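Local coordinates for protein endo-n-acetyl-beta-d-glucosaminidase (Hypocrea jecorina, PDB 4AC1) that probably cleaves N-linked glycans from glycoproteins, including the cellulases of its own fungus, as an endo-beta-N-acetylglucosaminidase of glycoside hydrolase family 18, at residues L124-P129 with Q133-L138; A155-A160 with S165-F170; R137-L142 with N181-Y186; F41-G46 with Y107-D112; G80-G83 with G88-N91. All coordinates share one frame; numbering follows the deposited sequence.

Interaction 1 (L124-P129 with Q133-L138); sequences LDVEQP and QGIDRL. With ZN (zinc ion), chain G.
L124 meets L138 of the following helix through methyl groups. In the L124 conformer described here, CD1 lies 4.0 Å from L138 CD2, and the two side chains lie at a slant to each other. L138 reaches across because its CG is anti to the backbone N (chi1 -179°), which swings the branch off the helix toward the strand. V82 of the neighbouring strand also packs on L124.

At D125 the chain turns its side chain to the other side of the strand. The carboxylate packs against A155 and M81. Its OD2 stays 4.0 Å from the zinc ion, too far to be a ligand.

V126 faces the helix again. Its CG2 stands 4.3 Å from I135 CD1, a loose apolar touch. F90 and F170 also pack on V126, and its carbonyl O accepts from S168 OG.

E127 makes no contact with the helix segment. Its chain is extended beyond CG, and OE2 binds the zinc ion at 2.0 Å. Water 1 is a second zinc ligand, and it donates to E127 OE1 at 2.8 Å. The carboxylate is therefore gripped at both oxygens. Q189 and three further waters complete the site.

D125 and E127 match the last two acids of the D-x-D-x-E signature of family 18. The glutamate of that signature usually acts as the general acid. No hydrogen bond crosses between the segments. Apolar packing alone joins this strand end to the helix, with L124 and V126 on the helix side and the acids on the other.

Interaction 2 (A155-A160 with S165-F170); sequences APVASA and SNLSGF
S159 and S165 join two arms of one loop through a side-chain to backbone bond, in a contact where neither arm is a strand. S159 OG donates to S165 O at 2.7 Å. The donor is tilted 26° from the carbonyl plane. OG sits between the backbone N and the carbonyl carbon (chi1 51°), and this turns the hydroxyl onto the other arm.

The same carbonyl oxygen is touched by V157, whose CG2 is 3.4 Å from S165 O. The other branch of V157 serves the apolar side: CG1 packs on L167 CD1 at 3.6 Å. These two side chains cross at about a right angle.

A160 CB rests against the amide of N166, 3.5 Å from OD1. That oxygen also accepts from S168 N at 2.9 Å and forms an Asx turn, though the N-H comes from above the carbonyl plane. N166 ND2 donates to F170 O in a bent bond. The amide is thus fixed at both ends. Water 5 accepts from V157 N and L167 N, 3.1 Å from each, and bridges the arms where no direct bond does.

Y172 packs on both A160 and N166. The side chains of L167 and the zinc ligand E127 are about 4 Å apart. A long loop of this kind, after strand 151-154 and before helix 172-179, is a beta-alpha loop on the catalytic face of a TIM barrel.

Interaction 3 (R137-L142 with N181-Y186); sequences RLIARL and NDIDWY. With ZN (zinc ion), chain K.
Helix segment 137-142 passes the turn before strand 185-189, and the backbones come nearest at the CA atoms of I139 and D182, 7.1 Å apart. No hydrogen bond crosses between the two segments.

I139 carries the contact with two of its methyls. CG2 is anti to the backbone N and meets D182 CB at 3.8 Å. CD1, at the end of the longer branch, meets I183 CD1 at 3.9 Å. The I139 and I183 side chains cross at about a right angle, end methyl against end methyl. L154 and L175 pack on both isoleucines. An asparagine in place of I139 would probably leave I183 CD1 without its methyl partner and put a polar group into this buried seam.

D182 has two roles. Its CB is the apolar shoulder under I139, while its carboxylate holds a zinc ion. The grip is uneven: OD2 binds at 1.9 Å and OD1 at 2.6 Å. Four waters fill the rest of the metal's shell. One of them, water 6, also donates to N181 OD1 at 2.6 Å, so N181 acts from the second shell. A140 only brushes the site, with its CA 4.3 Å from D182 OD2.

Beyond the turn, I183 CG2 lies over one face of the Y186 ring, toward its rim. R143 of the same helix binds D182 O and the carboxylate of D184. Packing of this sort, helix 132-146 against the lead-in to strand 185-189, belongs to the outer helical layer of a beta/alpha barrel.

Interaction 4 (F41-G46 with Y107-D112); sequences FHINQG and YGQLRD
I43 leans on L110 and Q109 where strand 35-42 of the TIM barrel runs out beside helix 100-116. I43 has the greatest area buried here. Its chi1 of -51° and chi2 of -67° fold the longer branch back, which brings CD1 to the helix. CD1 then rests on L110 CB at 4.2 Å, close to the helix backbone.

The second branch of I43 faces Q109. Its CG2 comes 4.4 Å from Q109 OE1, so a methyl lies loosely against the amide end. Q109 stretches out from the helix toward the loop, with chi2 near 180°. Its polar end is held by other atoms: NE2 donates to the carbonyl O of G47, and OE1 probably takes a hydrogen bond from water 10 at 2.7 Å. Water 10 also accepts from N44 N at 2.8 Å. No direct hydrogen bond joins the segments, and this water links them instead.

I43 is fixed from other sides as well. Its backbone N donates to S89 OG, while V49 and Y106 pack on its side chain. Between segments 41-46 and 107-112 the link is apolar touches and one water. Just outside them, the Q109 bond to G47 and one from G46 N to Y106 OH bind the loop to helix 100-116 directly.

On a different side of the helix, R111 NH2 forms a salt bridge to D112 OD1 at 3.3 Å. G108 CA packs on one face of the R111 guanidinium, 3.4 Å from its plane and toward the rim.

Interaction 5 (G80-G83 with G88-N91); sequences GMVG and GSFN
F90 presses the edge of its ring against the end of strand 77-83. Its CZ is 3.4 Å from V82 O, which lies in the ring plane at the edge. CE2 comes 3.5 Å from G83 CA, at an oblique angle. CZ also touches V82 CG1 at 4.1 Å. The side chains of V82 and F90 slant across one another.

V82 splits its branches between two partners. CG1, between the backbone N and the carbonyl carbon (chi1 58°), goes to F90; CG2, anti to the backbone N, goes to S89 OG at 3.9 Å. S89 CB in turn lies 4.0 Å above the centre of one face of the F90 ring, so the loop packs on itself as well as on the strand. S89 OG is bound by the backbone N of I43. It also lies 3.0 Å from water 11, which probably donates to G83 O.

G83 has backbone angles that call for glycine. A CB here would clash with F90 CE2. An alanine in place of F90 would take the ring away and would probably leave a gap at the strand end beside V82 and G83, with V126 and M130 losing a packing partner.

Strand 77-83 is the third barrel strand. M81, V82, G83 and the glycine that follows occupy the place of the family's SxGG motif, with methionine in place of the serine and both glycines kept. The position of G83, about 5 Å from the D125 side chain, fits that motif at the rim of the active site.

In the fold
From the N terminus, interaction 4 opens first on strand 35-42 and closes at helix 100-116. Interaction 5 lies wholly within that loop. It turns strand 77-83 back on its own following loop, and it touches interaction 4 because strands 35-42 and 77-83 are neighbours. Interaction 1 comes next and closes the short turn from strand 121-125 to helix 132-146. It touches interaction 5 because strands 77-83 and 121-125 are neighbours. Interaction 3 starts on the same helix, sharing R137 and L138 with interaction 1, and closes at the turn leading into strand 185-189. Interaction 2 sits inside its span. Together they tie consecutive barrel strands to the surrounding helices and to the loops at the strand ends.

Interaction 1 (L124-P129 with Q133-L138)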
# COMPACT_ATOMS: atom_id res chain seq x y z
N LEU A 124 -1.77 1.28 6.34
CA LEU A 124 -2.49 2.44 6.87
C LEU A 124 -2.17 3.63 5.98
O LEU A 124 -1.12 4.26 6.12
CB LEU A 124 -2.10 2.73 8.33
CG LEU A 124 -2.25 1.67 9.42
CD1 LEU A 124 -3.60 0.97 9.38
CD2 LEU A 124 -1.15 0.65 9.36
N ASP A 125 -3.07 3.89 5.03
CA ASP A 125 -2.87 4.94 4.03
C ASP A 125 -3.63 6.17 4.48
O ASP A 125 -4.82 6.34 4.19
CB ASP A 125 -3.36 4.44 2.67
CG ASP A 125 -3.07 5.38 1.52
OD1 ASP A 125 -2.54 6.50 1.71
OD2 ASP A 125 -3.43 4.99 0.38
N VAL A 126 -2.95 7.01 5.24
CA VAL A 126 -3.59 8.10 5.96
C VAL A 126 -3.53 9.37 5.13
O VAL A 126 -2.47 9.97 4.96
CB VAL A 126 -2.93 8.30 7.35
CG1 VAL A 126 -3.64 9.41 8.11
CG2 VAL A 126 -2.95 6.98 8.15
N GLU A 127 -4.67 9.73 4.55
CA GLU A 127 -4.73 10.87 3.64
C GLU A 127 -5.51 12.06 4.23
O GLU A 127 -5.76 13.04 3.53
CB GLU A 127 -5.26 10.46 2.26
CG GLU A 127 -4.37 9.49 1.49
CD GLU A 127 -4.90 9.18 0.09
OE1 GLU A 127 -5.70 9.98 -0.44
OE2 GLU A 127 -4.51 8.14 -0.47
N GLN A 128 -5.88 11.97 5.50
CA GLN A 128 -6.44 13.11 6.24
C GLN A 128 -5.71 13.17 7.57
O GLN A 128 -5.10 12.17 7.96
CB GLN A 128 -7.96 12.99 6.46
CG GLN A 128 -8.78 12.82 5.20
CD GLN A 128 -8.79 11.38 4.69
OE1 GLN A 128 -8.81 10.43 5.47
NE2 GLN A 128 -8.78 11.23 3.37
N PRO A 129 -5.75 14.32 8.27
CA PRO A 129 -4.97 14.42 9.52
C PRO A 129 -5.39 13.44 10.62
O PRO A 129 -6.59 13.26 10.87
CB PRO A 129 -5.20 15.86 9.97
CG PRO A 129 -5.46 16.60 8.69
CD PRO A 129 -6.29 15.64 7.88
N GLN A 133 -0.56 10.65 18.64
CA GLN A 133 -0.96 9.64 19.61
C GLN A 133 -1.83 8.56 18.95
O GLN A 133 -1.69 7.37 19.25
CB GLN A 133 -1.72 10.28 20.77
CG GLN A 133 -2.04 9.30 21.88
CD GLN A 133 -2.98 9.86 22.93
OE1 GLN A 133 -3.51 10.96 22.79
NE2 GLN A 133 -3.20 9.09 23.99
N GLY A 134 -2.72 8.99 18.07
CA GLY A 134 -3.63 8.07 17.38
C GLY A 134 -2.93 7.07 16.48
O GLY A 134 -3.19 5.86 16.55
N ILE A 135 -2.02 7.55 15.63
CA ILE A 135 -1.31 6.62 14.73
C ILE A 135 -0.38 5.72 15.51
O ILE A 135 -0.29 4.52 15.23
CB ILE A 135 -0.57 7.34 13.54
CG1 ILE A 135 -0.12 6.32 12.48
CG2 ILE A 135 0.60 8.19 14.02
CD1 ILE A 135 -1.28 5.53 11.84
N ASP A 136 0.30 6.28 16.51
CA ASP A 136 1.20 5.48 17.33
C ASP A 136 0.44 4.33 18.02
O ASP A 136 0.90 3.18 18.04
CB ASP A 136 1.92 6.33 18.38
CG ASP A 136 2.93 7.33 17.79
OD1 ASP A 136 3.08 7.47 16.55
OD2 ASP A 136 3.58 8.02 18.61
N ARG A 137 -0.72 4.65 18.60
CA ARG A 137 -1.56 3.66 19.25
C ARG A 137 -2.01 2.60 18.26
O ARG A 137 -1.96 1.41 18.56
CB ARG A 137 -2.77 4.33 19.90
CG ARG A 137 -3.81 3.34 20.44
CD ARG A 137 -4.97 4.01 21.14
NE ARG A 137 -5.74 4.88 20.26
CZ ARG A 137 -6.77 5.63 20.66
NH1 ARG A 137 -7.12 5.63 21.94
NH2 ARG A 137 -7.42 6.39 19.79
N LEU A 138 -2.48 3.02 17.09
CA LEU A 138 -3.01 2.06 16.13
C LEU A 138 -1.97 1.02 15.73
O LEU A 138 -2.25 -0.17 15.69
CB LEU A 138 -3.54 2.80 14.91
CG LEU A 138 -4.16 1.98 13.78
CD1 LEU A 138 -5.29 1.06 14.29
CD2 LEU A 138 -4.65 2.92 12.69
ZN ZN G . -4.43 7.60 -2.45
O HOH W 1 -5.95 8.65 -2.87
O HOH W 2 -2.79 9.05 -2.98
O HOH W 3 -5.74 5.94 -2.16
O HOH W 4 -4.40 7.05 -4.55

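Interaction 2 (A155-A160 with S165-F170)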
# COMPACT_ATOMS: atom_id res chain seq x y z
N ALA A 155 1.52 4.58 3.89
CA ALA A 155 1.69 5.14 2.55
C ALA A 155 1.88 6.66 2.61
O ALA A 155 1.06 7.42 2.10
CB ALA A 155 0.48 4.76 1.68
N PRO A 156 2.98 7.13 3.22
CA PRO A 156 3.27 8.57 3.18
C PRO A 156 3.46 9.04 1.74
O PRO A 156 3.98 8.31 0.91
CB PRO A 156 4.60 8.67 3.92
CG PRO A 156 5.24 7.32 3.72
CD PRO A 156 4.12 6.35 3.73
N VAL A 157 3.06 10.28 1.46
CA VAL A 157 3.50 10.90 0.23
C VAL A 157 4.99 11.20 0.40
O VAL A 157 5.47 11.40 1.51
CB VAL A 157 2.66 12.15 -0.14
CG1 VAL A 157 1.19 11.79 -0.22
CG2 VAL A 157 2.90 13.29 0.83
N ALA A 158 5.73 11.21 -0.70
CA ALA A 158 7.19 11.26 -0.60
C ALA A 158 7.71 12.44 0.24
O ALA A 158 8.56 12.24 1.10
CB ALA A 158 7.82 11.28 -1.99
N SER A 159 7.17 13.64 0.00
CA SER A 159 7.60 14.84 0.73
C SER A 159 7.36 14.73 2.24
O SER A 159 7.99 15.44 3.02
CB SER A 159 6.93 16.09 0.15
OG SER A 159 5.54 15.91 0.06
N ALA A 160 6.45 13.86 2.66
CA ALA A 160 6.22 13.65 4.10
C ALA A 160 7.39 12.97 4.80
O ALA A 160 7.50 13.03 6.03
CB ALA A 160 4.93 12.88 4.34
N SER A 165 5.51 18.58 2.70
CA SER A 165 4.09 18.36 2.47
C SER A 165 3.64 16.96 2.82
O SER A 165 4.26 15.97 2.41
CB SER A 165 3.71 18.67 1.03
OG SER A 165 4.15 19.97 0.71
N ASN A 166 2.54 16.89 3.57
CA ASN A 166 2.09 15.66 4.21
C ASN A 166 0.57 15.67 4.29
O ASN A 166 -0.04 16.68 4.64
CB ASN A 166 2.72 15.62 5.60
CG ASN A 166 2.33 14.40 6.43
OD1 ASN A 166 1.84 13.38 5.93
ND2 ASN A 166 2.57 14.50 7.74
N LEU A 167 -0.05 14.56 3.92
CA LEU A 167 -1.50 14.45 3.99
C LEU A 167 -2.00 13.96 5.34
O LEU A 167 -3.20 14.00 5.61
CB LEU A 167 -2.02 13.52 2.89
CG LEU A 167 -1.71 13.85 1.44
CD1 LEU A 167 -2.25 12.76 0.52
CD2 LEU A 167 -2.33 15.20 1.07
N SER A 168 -1.08 13.45 6.17
CA SER A 168 -1.44 12.63 7.33
C SER A 168 -1.53 13.36 8.66
O SER A 168 -1.95 12.76 9.65
CB SER A 168 -0.46 11.46 7.50
OG SER A 168 -0.26 10.76 6.28
N GLY A 169 -1.09 14.61 8.71
CA GLY A 169 -1.07 15.38 9.96
C GLY A 169 0.10 15.03 10.87
O GLY A 169 0.93 15.89 11.18
N PHE A 170 0.17 13.78 11.32
CA PHE A 170 1.27 13.36 12.18
C PHE A 170 2.64 13.37 11.48
O PHE A 170 2.72 13.42 10.24
CB PHE A 170 1.01 11.97 12.78
CG PHE A 170 0.89 10.88 11.75
CD1 PHE A 170 2.04 10.32 11.19
CD2 PHE A 170 -0.36 10.41 11.34
CE1 PHE A 170 1.96 9.31 10.25
CE2 PHE A 170 -0.45 9.38 10.39
CZ PHE A 170 0.71 8.84 9.85
O HOH W 5 1.35 11.82 3.54

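Interaction 3 (R137-L142 with N181-Y186)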
# COMPACT_ATOMS: atom_id res chain seq x y z
N ARG A 137 -0.72 4.65 18.60
CA ARG A 137 -1.56 3.66 19.25
C ARG A 137 -2.01 2.60 18.26
O ARG A 137 -1.96 1.41 18.56
CB ARG A 137 -2.77 4.33 19.90
CG ARG A 137 -3.81 3.34 20.44
CD ARG A 137 -4.97 4.01 21.14
NE ARG A 137 -5.74 4.88 20.26
CZ ARG A 137 -6.77 5.63 20.66
NH1 ARG A 137 -7.12 5.63 21.94
NH2 ARG A 137 -7.42 6.39 19.79
N LEU A 138 -2.48 3.02 17.09
CA LEU A 138 -3.01 2.06 16.13
C LEU A 138 -1.97 1.02 15.73
O LEU A 138 -2.25 -0.17 15.69
CB LEU A 138 -3.54 2.80 14.91
CG LEU A 138 -4.16 1.98 13.78
CD1 LEU A 138 -5.29 1.06 14.29
CD2 LEU A 138 -4.65 2.92 12.69
N ILE A 139 -0.77 1.50 15.40
CA ILE A 139 0.32 0.62 14.99
C ILE A 139 0.75 -0.28 16.14
O ILE A 139 0.91 -1.48 15.96
CB ILE A 139 1.51 1.44 14.47
CG1 ILE A 139 1.09 2.15 13.18
CG2 ILE A 139 2.78 0.57 14.27
CD1 ILE A 139 2.08 3.11 12.65
N ALA A 140 0.95 0.30 17.33
CA ALA A 140 1.36 -0.50 18.48
C ALA A 140 0.34 -1.58 18.85
O ALA A 140 0.71 -2.70 19.21
CB ALA A 140 1.67 0.40 19.69
N ARG A 141 -0.94 -1.23 18.77
CA ARG A 141 -2.02 -2.15 19.08
C ARG A 141 -2.11 -3.27 18.05
O ARG A 141 -2.27 -4.44 18.42
CB ARG A 141 -3.36 -1.41 19.21
CG ARG A 141 -4.55 -2.31 19.48
CD ARG A 141 -4.46 -3.09 20.79
NE ARG A 141 -5.69 -3.84 20.99
CZ ARG A 141 -6.81 -3.31 21.47
NH1 ARG A 141 -6.84 -2.04 21.85
NH2 ARG A 141 -7.90 -4.06 21.59
N LEU A 142 -2.00 -2.92 16.76
CA LEU A 142 -1.96 -3.95 15.70
C LEU A 142 -0.81 -4.91 15.92
O LEU A 142 -0.97 -6.12 15.82
CB LEU A 142 -1.85 -3.29 14.32
CG LEU A 142 -3.15 -2.73 13.73
CD1 LEU A 142 -2.83 -1.85 12.54
CD2 LEU A 142 -4.11 -3.85 13.33
N ASN A 181 10.33 0.07 14.41
CA ASN A 181 10.56 -1.37 14.51
C ASN A 181 9.29 -2.19 14.31
O ASN A 181 9.36 -3.40 14.11
CB ASN A 181 11.21 -1.72 15.85
CG ASN A 181 10.31 -1.42 17.03
OD1 ASN A 181 9.67 -0.36 17.08
ND2 ASN A 181 10.26 -2.33 17.99
N ASP A 182 8.13 -1.54 14.38
CA ASP A 182 6.83 -2.18 14.17
C ASP A 182 6.32 -1.99 12.75
O ASP A 182 5.27 -2.51 12.38
CB ASP A 182 5.78 -1.59 15.11
CG ASP A 182 6.13 -1.72 16.57
OD1 ASP A 182 6.97 -2.56 16.96
OD2 ASP A 182 5.53 -0.96 17.36
N ILE A 183 7.05 -1.22 11.95
CA ILE A 183 6.60 -0.86 10.60
C ILE A 183 7.53 -1.54 9.62
O ILE A 183 8.74 -1.36 9.68
CB ILE A 183 6.62 0.68 10.40
CG1 ILE A 183 5.57 1.35 11.31
CG2 ILE A 183 6.40 1.03 8.93
CD1 ILE A 183 5.80 2.83 11.52
N ASP A 184 6.96 -2.32 8.71
CA ASP A 184 7.78 -3.10 7.78
C ASP A 184 8.34 -2.27 6.63
O ASP A 184 9.49 -2.45 6.25
CB ASP A 184 7.04 -4.35 7.31
CG ASP A 184 6.74 -5.27 8.44
OD1 ASP A 184 7.68 -5.96 8.92
OD2 ASP A 184 5.61 -5.27 8.95
N TRP A 185 7.52 -1.37 6.08
CA TRP A 185 7.99 -0.44 5.05
C TRP A 185 6.98 0.67 4.81
O TRP A 185 5.85 0.64 5.33
CB TRP A 185 8.35 -1.16 3.72
CG TRP A 185 7.18 -1.62 2.90
CD1 TRP A 185 6.48 -0.89 1.98
CD2 TRP A 185 6.57 -2.93 2.91
NE1 TRP A 185 5.48 -1.64 1.43
CE2 TRP A 185 5.52 -2.90 1.97
CE3 TRP A 185 6.81 -4.11 3.63
CZ2 TRP A 185 4.69 -3.99 1.74
CZ3 TRP A 185 6.00 -5.21 3.38
CH2 TRP A 185 4.95 -5.14 2.44
N TYR A 186 7.41 1.64 4.01
CA TYR A 186 6.61 2.79 3.61
C TYR A 186 6.34 2.72 2.11
O TYR A 186 7.28 2.74 1.30
CB TYR A 186 7.34 4.09 3.98
CG TYR A 186 7.66 4.22 5.46
CD1 TYR A 186 6.70 4.71 6.34
CD2 TYR A 186 8.91 3.86 5.96
CE1 TYR A 186 6.97 4.81 7.69
CE2 TYR A 186 9.19 3.98 7.33
CZ TYR A 186 8.22 4.47 8.18
OH TYR A 186 8.50 4.57 9.53
ZN ZN K . 6.43 -1.20 19.06
O HOH W 6 7.93 0.34 18.84
O HOH W 7 6.05 -0.81 20.96
O HOH W 8 4.96 0.62 19.36
O HOH W 9 5.39 -3.19 19.54

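Interaction 4 (F41-G46 with Y107-D112)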
# COMPACT_ATOMS: atom_id res chain seq x y z
N PHE A 41 -10.36 -0.40 2.36
CA PHE A 41 -11.23 -0.58 3.52
C PHE A 41 -11.56 0.80 4.12
O PHE A 41 -10.73 1.72 4.10
CB PHE A 41 -10.59 -1.50 4.57
CG PHE A 41 -10.56 -2.96 4.16
CD1 PHE A 41 -11.63 -3.80 4.47
CD2 PHE A 41 -9.48 -3.48 3.46
CE1 PHE A 41 -11.60 -5.15 4.10
CE2 PHE A 41 -9.45 -4.83 3.09
CZ PHE A 41 -10.52 -5.66 3.41
N HIS A 42 -12.79 0.92 4.61
CA HIS A 42 -13.33 2.15 5.18
C HIS A 42 -13.97 1.87 6.53
O HIS A 42 -14.83 0.97 6.64
CB HIS A 42 -14.41 2.74 4.27
CG HIS A 42 -13.95 2.98 2.87
ND1 HIS A 42 -12.90 3.82 2.57
CD2 HIS A 42 -14.41 2.52 1.68
CE1 HIS A 42 -12.72 3.85 1.26
NE2 HIS A 42 -13.62 3.07 0.70
N ILE A 43 -13.54 2.60 7.54
CA ILE A 43 -14.17 2.57 8.86
C ILE A 43 -15.23 3.67 8.87
O ILE A 43 -14.95 4.84 8.60
CB ILE A 43 -13.14 2.82 10.00
CG1 ILE A 43 -11.91 1.90 9.87
CG2 ILE A 43 -13.81 2.73 11.39
CD1 ILE A 43 -12.18 0.44 10.09
N ASN A 44 -16.47 3.28 9.16
CA ASN A 44 -17.61 4.19 9.09
C ASN A 44 -18.23 4.44 10.45
O ASN A 44 -18.68 3.49 11.09
CB ASN A 44 -18.67 3.60 8.15
CG ASN A 44 -18.12 3.34 6.76
OD1 ASN A 44 -18.08 2.19 6.31
ND2 ASN A 44 -17.67 4.39 6.09
N GLN A 45 -18.24 5.69 10.90
CA GLN A 45 -18.93 6.05 12.14
C GLN A 45 -20.36 5.51 12.09
O GLN A 45 -21.08 5.74 11.11
CB GLN A 45 -18.94 7.56 12.37
CG GLN A 45 -19.74 7.98 13.61
CD GLN A 45 -19.91 9.47 13.78
OE1 GLN A 45 -19.61 10.02 14.83
NE2 GLN A 45 -20.41 10.14 12.74
N GLY A 46 -20.76 4.78 13.12
CA GLY A 46 -22.12 4.25 13.20
C GLY A 46 -22.42 3.10 12.24
O GLY A 46 -23.55 2.62 12.20
N TYR A 107 -11.61 -0.01 16.23
CA TYR A 107 -10.42 -0.85 16.12
C TYR A 107 -10.83 -2.34 16.07
O TYR A 107 -10.31 -3.12 15.26
CB TYR A 107 -9.40 -0.60 17.26
CG TYR A 107 -8.34 -1.65 17.20
CD1 TYR A 107 -7.32 -1.58 16.24
CD2 TYR A 107 -8.41 -2.80 18.02
CE1 TYR A 107 -6.39 -2.58 16.13
CE2 TYR A 107 -7.49 -3.81 17.90
CZ TYR A 107 -6.47 -3.68 16.95
OH TYR A 107 -5.53 -4.68 16.84
N GLY A 108 -11.79 -2.73 16.91
CA GLY A 108 -12.25 -4.12 16.95
C GLY A 108 -12.78 -4.55 15.59
O GLY A 108 -12.56 -5.68 15.16
N GLN A 109 -13.49 -3.66 14.91
CA GLN A 109 -13.96 -3.94 13.55
C GLN A 109 -12.81 -4.18 12.57
O GLN A 109 -12.86 -5.10 11.74
CB GLN A 109 -14.83 -2.81 13.03
CG GLN A 109 -16.19 -2.64 13.72
CD GLN A 109 -17.01 -1.54 13.06
OE1 GLN A 109 -16.45 -0.68 12.39
NE2 GLN A 109 -18.32 -1.57 13.25
N LEU A 110 -11.76 -3.36 12.66
CA LEU A 110 -10.59 -3.54 11.79
C LEU A 110 -9.89 -4.87 12.09
O LEU A 110 -9.58 -5.63 11.17
CB LEU A 110 -9.62 -2.36 11.94
CG LEU A 110 -8.33 -2.40 11.11
CD1 LEU A 110 -8.64 -2.38 9.60
CD2 LEU A 110 -7.40 -1.26 11.49
N ARG A 111 -9.67 -5.15 13.37
CA ARG A 111 -9.07 -6.40 13.81
C ARG A 111 -9.89 -7.59 13.31
O ARG A 111 -9.33 -8.55 12.76
CB ARG A 111 -8.96 -6.41 15.34
CG ARG A 111 -8.46 -7.70 15.95
CD ARG A 111 -8.88 -7.87 17.42
NE ARG A 111 -10.33 -7.93 17.55
CZ ARG A 111 -11.05 -7.23 18.43
NH1 ARG A 111 -10.44 -6.41 19.29
NH2 ARG A 111 -12.37 -7.35 18.45
N ASP A 112 -11.20 -7.52 13.49
CA ASP A 112 -12.11 -8.59 13.06
C ASP A 112 -12.06 -8.82 11.55
O ASP A 112 -12.14 -9.96 11.11
CB ASP A 112 -13.56 -8.30 13.47
CG ASP A 112 -13.80 -8.47 14.97
OD1 ASP A 112 -12.91 -8.98 15.67
OD2 ASP A 112 -14.90 -8.08 15.41
O HOH W 10 -17.33 0.93 10.45

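Interaction 5 (G80-G83 with G88-N91)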
# COMPACT_ATOMS: atom_id res chain seq x y z
N GLY A 80 -4.43 -5.98 3.33
CA GLY A 80 -5.45 -4.96 3.10
C GLY A 80 -4.82 -3.58 3.22
O GLY A 80 -3.70 -3.45 3.75
N MET A 81 -5.54 -2.57 2.74
CA MET A 81 -5.25 -1.18 3.07
C MET A 81 -6.53 -0.56 3.55
O MET A 81 -7.61 -0.81 2.98
CB MET A 81 -4.69 -0.41 1.88
CG MET A 81 -4.51 1.08 2.12
SD MET A 81 -5.93 2.08 1.57
CE MET A 81 -5.49 2.30 -0.16
N VAL A 82 -6.42 0.21 4.62
CA VAL A 82 -7.52 1.02 5.14
C VAL A 82 -7.17 2.50 4.97
O VAL A 82 -6.01 2.91 5.15
CB VAL A 82 -7.83 0.65 6.63
CG1 VAL A 82 -6.61 0.83 7.52
CG2 VAL A 82 -9.03 1.43 7.18
N GLY A 83 -8.18 3.29 4.61
CA GLY A 83 -8.01 4.72 4.40
C GLY A 83 -8.09 5.12 2.95
O GLY A 83 -9.10 4.86 2.29
N GLY A 88 -12.71 9.50 6.86
CA GLY A 88 -13.57 8.86 7.85
C GLY A 88 -12.94 7.79 8.71
O GLY A 88 -13.44 7.51 9.81
N SER A 89 -11.84 7.19 8.25
CA SER A 89 -11.24 6.07 8.96
C SER A 89 -10.30 6.49 10.09
O SER A 89 -10.06 5.72 11.02
CB SER A 89 -10.48 5.14 8.00
OG SER A 89 -11.36 4.53 7.07
N PHE A 90 -9.79 7.72 10.02
CA PHE A 90 -8.71 8.16 10.92
C PHE A 90 -9.04 9.44 11.68
O PHE A 90 -8.14 10.12 12.16
CB PHE A 90 -7.40 8.36 10.14
CG PHE A 90 -6.96 7.15 9.36
CD1 PHE A 90 -6.65 5.94 10.00
CD2 PHE A 90 -6.86 7.21 7.98
CE1 PHE A 90 -6.25 4.83 9.27
CE2 PHE A 90 -6.47 6.10 7.25
CZ PHE A 90 -6.17 4.92 7.89
N ASN A 91 -10.33 9.76 11.78
CA ASN A 91 -10.71 10.99 12.47
C ASN A 91 -11.11 10.73 13.92
O ASN A 91 -11.07 9.59 14.40
CB ASN A 91 -11.74 11.81 11.68
CG ASN A 91 -13.10 11.12 11.55
OD1 ASN A 91 -13.83 11.34 10.57
ND2 ASN A 91 -13.46 10.32 12.52
O HOH W 11 -11.33 5.22 4.15